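PDB 4IKH: glutathione S-transferase from Pseudomonas protegens, which probably acts as a glutathione transferase, conjugating the thiol of glutathione to electrophilic compounds, and carries two bound glutathione molecules in the crystal. Local coordinates for residues Glu179-Ile183 with Ala184-Thr188. Numbering follows the deposited sequence.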
loop_
_atom_site.group_PDB
_atom_site.type_symbol
_atom_site.label_atom_id
_atom_site.label_comp_id
_atom_site.label_asym_id
_atom_site.label_seq_id
_atom_site.Cartn_x
_atom_site.Cartn_y
_atom_site.Cartn_z
ATOM N N GLU A 179 9.737 12.020 17.031
ATOM C CA GLU A 179 11.014 12.722 16.988
ATOM C C GLU A 179 11.877 12.339 15.782
ATOM O O GLU A 179 12.581 13.177 15.220
ATOM C CB GLU A 179 11.762 12.518 18.305
ATOM C CG GLU A 179 10.876 12.784 19.523
ATOM C CD GLU A 179 11.580 13.564 20.615
ATOM O OE1 GLU A 179 12.347 12.946 21.383
ATOM O OE2 GLU A 179 11.359 14.793 20.712
ATOM N N ARG A 180 11.791 11.081 15.366
ATOM C CA ARG A 180 12.622 10.563 14.283
ATOM C C ARG A 180 11.990 10.734 12.904
ATOM O O ARG A 180 10.820 10.384 12.694
ATOM C CB ARG A 180 12.917 9.077 14.515
ATOM C CG ARG A 180 13.669 8.801 15.803
ATOM C CD ARG A 180 15.040 8.216 15.527
ATOM N NE ARG A 180 15.993 8.565 16.577
ATOM C CZ ARG A 180 17.195 8.011 16.712
ATOM N NH1 ARG A 180 17.588 7.068 15.866
ATOM N NH2 ARG A 180 17.999 8.398 17.696
ATOM N N TYR A 181 12.780 11.263 11.972
ATOM C CA TYR A 181 12.429 11.334 10.552
ATOM C C TYR A 181 12.534 9.935 9.930
ATOM O O TYR A 181 13.586 9.305 10.019
ATOM C CB TYR A 181 13.419 12.279 9.887
ATOM C CG TYR A 181 13.370 12.428 8.379
ATOM C CD1 TYR A 181 12.282 13.018 7.746
ATOM C CD2 TYR A 181 14.458 12.053 7.597
ATOM C CE1 TYR A 181 12.262 13.191 6.360
ATOM C CE2 TYR A 181 14.449 12.221 6.223
ATOM C CZ TYR A 181 13.356 12.792 5.611
ATOM O OH TYR A 181 13.364 12.971 4.245
ATOM N N THR A 182 11.466 9.436 9.304
ATOM C CA THR A 182 11.501 8.045 8.808
ATOM C C THR A 182 11.041 7.884 7.356
ATOM O O THR A 182 10.648 8.857 6.710
ATOM C CB THR A 182 10.654 7.090 9.690
ATOM O OG1 THR A 182 9.264 7.426 9.571
ATOM C CG2 THR A 182 11.073 7.156 11.157
ATOM N N ILE A 183 11.080 6.654 6.843
ATOM C CA ILE A 183 10.551 6.390 5.499
ATOM C C ILE A 183 9.080 6.777 5.363
ATOM O O ILE A 183 8.610 7.054 4.267
ATOM C CB ILE A 183 10.754 4.907 5.020
ATOM C CG1 ILE A 183 10.220 3.888 6.036
ATOM C CG2 ILE A 183 12.218 4.637 4.701
ATOM C CD1 ILE A 183 10.205 2.429 5.469
ATOM N N ALA A 184 8.350 6.808 6.474
ATOM C CA ALA A 184 6.951 7.246 6.440
ATOM C C ALA A 184 6.820 8.688 5.944
ATOM O O ALA A 184 5.897 9.006 5.176
ATOM C CB ALA A 184 6.303 7.086 7.809
ATOM N N ASP A 185 7.723 9.568 6.388
ATOM C CA ASP A 185 7.693 10.954 5.929
ATOM C C ASP A 185 8.055 11.025 4.457
ATOM O O ASP A 185 7.416 11.733 3.679
ATOM C CB ASP A 185 8.661 11.807 6.755
ATOM C CG ASP A 185 8.383 11.698 8.226
ATOM O OD1 ASP A 185 7.317 12.191 8.651
ATOM O OD2 ASP A 185 9.196 11.084 8.950
ATOM N N ILE A 186 9.076 10.262 4.079
ATOM C CA ILE A 186 9.570 10.252 2.709
ATOM C C ILE A 186 8.496 9.769 1.733
ATOM O O ILE A 186 8.426 10.233 0.595
ATOM C CB ILE A 186 10.836 9.378 2.609
ATOM C CG1 ILE A 186 11.951 9.994 3.453
ATOM C CG2 ILE A 186 11.289 9.216 1.169
ATOM C CD1 ILE A 186 13.246 9.206 3.430
ATOM N N ALA A 187 7.645 8.852 2.186
ATOM C CA ALA A 187 6.556 8.344 1.349
ATOM C C ALA A 187 5.360 9.299 1.301
ATOM O O ALA A 187 4.660 9.394 0.285
ATOM C CB ALA A 187 6.118 6.970 1.836
ATOM N N THR A 188 5.125 10.013 2.395
ATOM C CA THR A 188 3.897 10.796 2.527
ATOM C C THR A 188 3.984 12.203 1.931
ATOM O O THR A 188 3.139 12.586 1.122
ATOM C CB THR A 188 3.436 10.840 4.005
ATOM O OG1 THR A 188 3.286 9.497 4.495
ATOM C CG2 THR A 188 2.110 11.574 4.142
HETATM O O HOH W 1 8.594 9.782 11.126
#
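Thr182 and Asp185 form the capping box that starts helix 183-196, in the C-terminal helical domain of the transferase. The backbone N of Thr182 gives an almost perfectly straight bond to Asp185 OD2 (2.8 Å, 178°), meeting the oxygen nearly along its C-O axis. The Thr182 side chain also caps the helix: OG1 accepts from Ala184 N at 3.3 Å. A chi1 of 67° sets this hydroxyl between the backbone N and the carbonyl carbon of its own residue, turned to the first turn of the helix. Asp185 N and Ile186 N make weak bonds to Thr182 O, and Ala187 N to Ile183 O (2.9 Å) continues the helical pattern. A water ties the box to the incoming loop, accepting from Thr182 OG1 while donating to Arg180 O and, at 2.6 Å, to Asp185 OD2. Asp185 OD1 is engaged by Ile176 N, so both carboxylate oxygens are held; their negative charge at the helix N-terminus probably suits the helix dipole.

A hydrophobic staple accompanies the box, the pairing known from the corresponding helix of other glutathione transferases. Here Tyr181, just before the cap, reaches forward to Ile186, its CZ lying 3.8 Å from Ile186 CG1, with the two side chains crossing at about a right angle. The same ring crosses the Asp185 side chain at a slant, its plane only 6° from that of the carboxylate, with CE1 3.9 Å from Asp185 CB. Arg223 makes a cation-pi contact with this ring. With an alanine in place of this tyrosine, Ile186 is likely to lose its staple partner and Arg223 its aromatic mate. Ile186 itself also packs on Ile38 and Met39 of helix 31-43, joining the helix start to the thioredoxin-like domain.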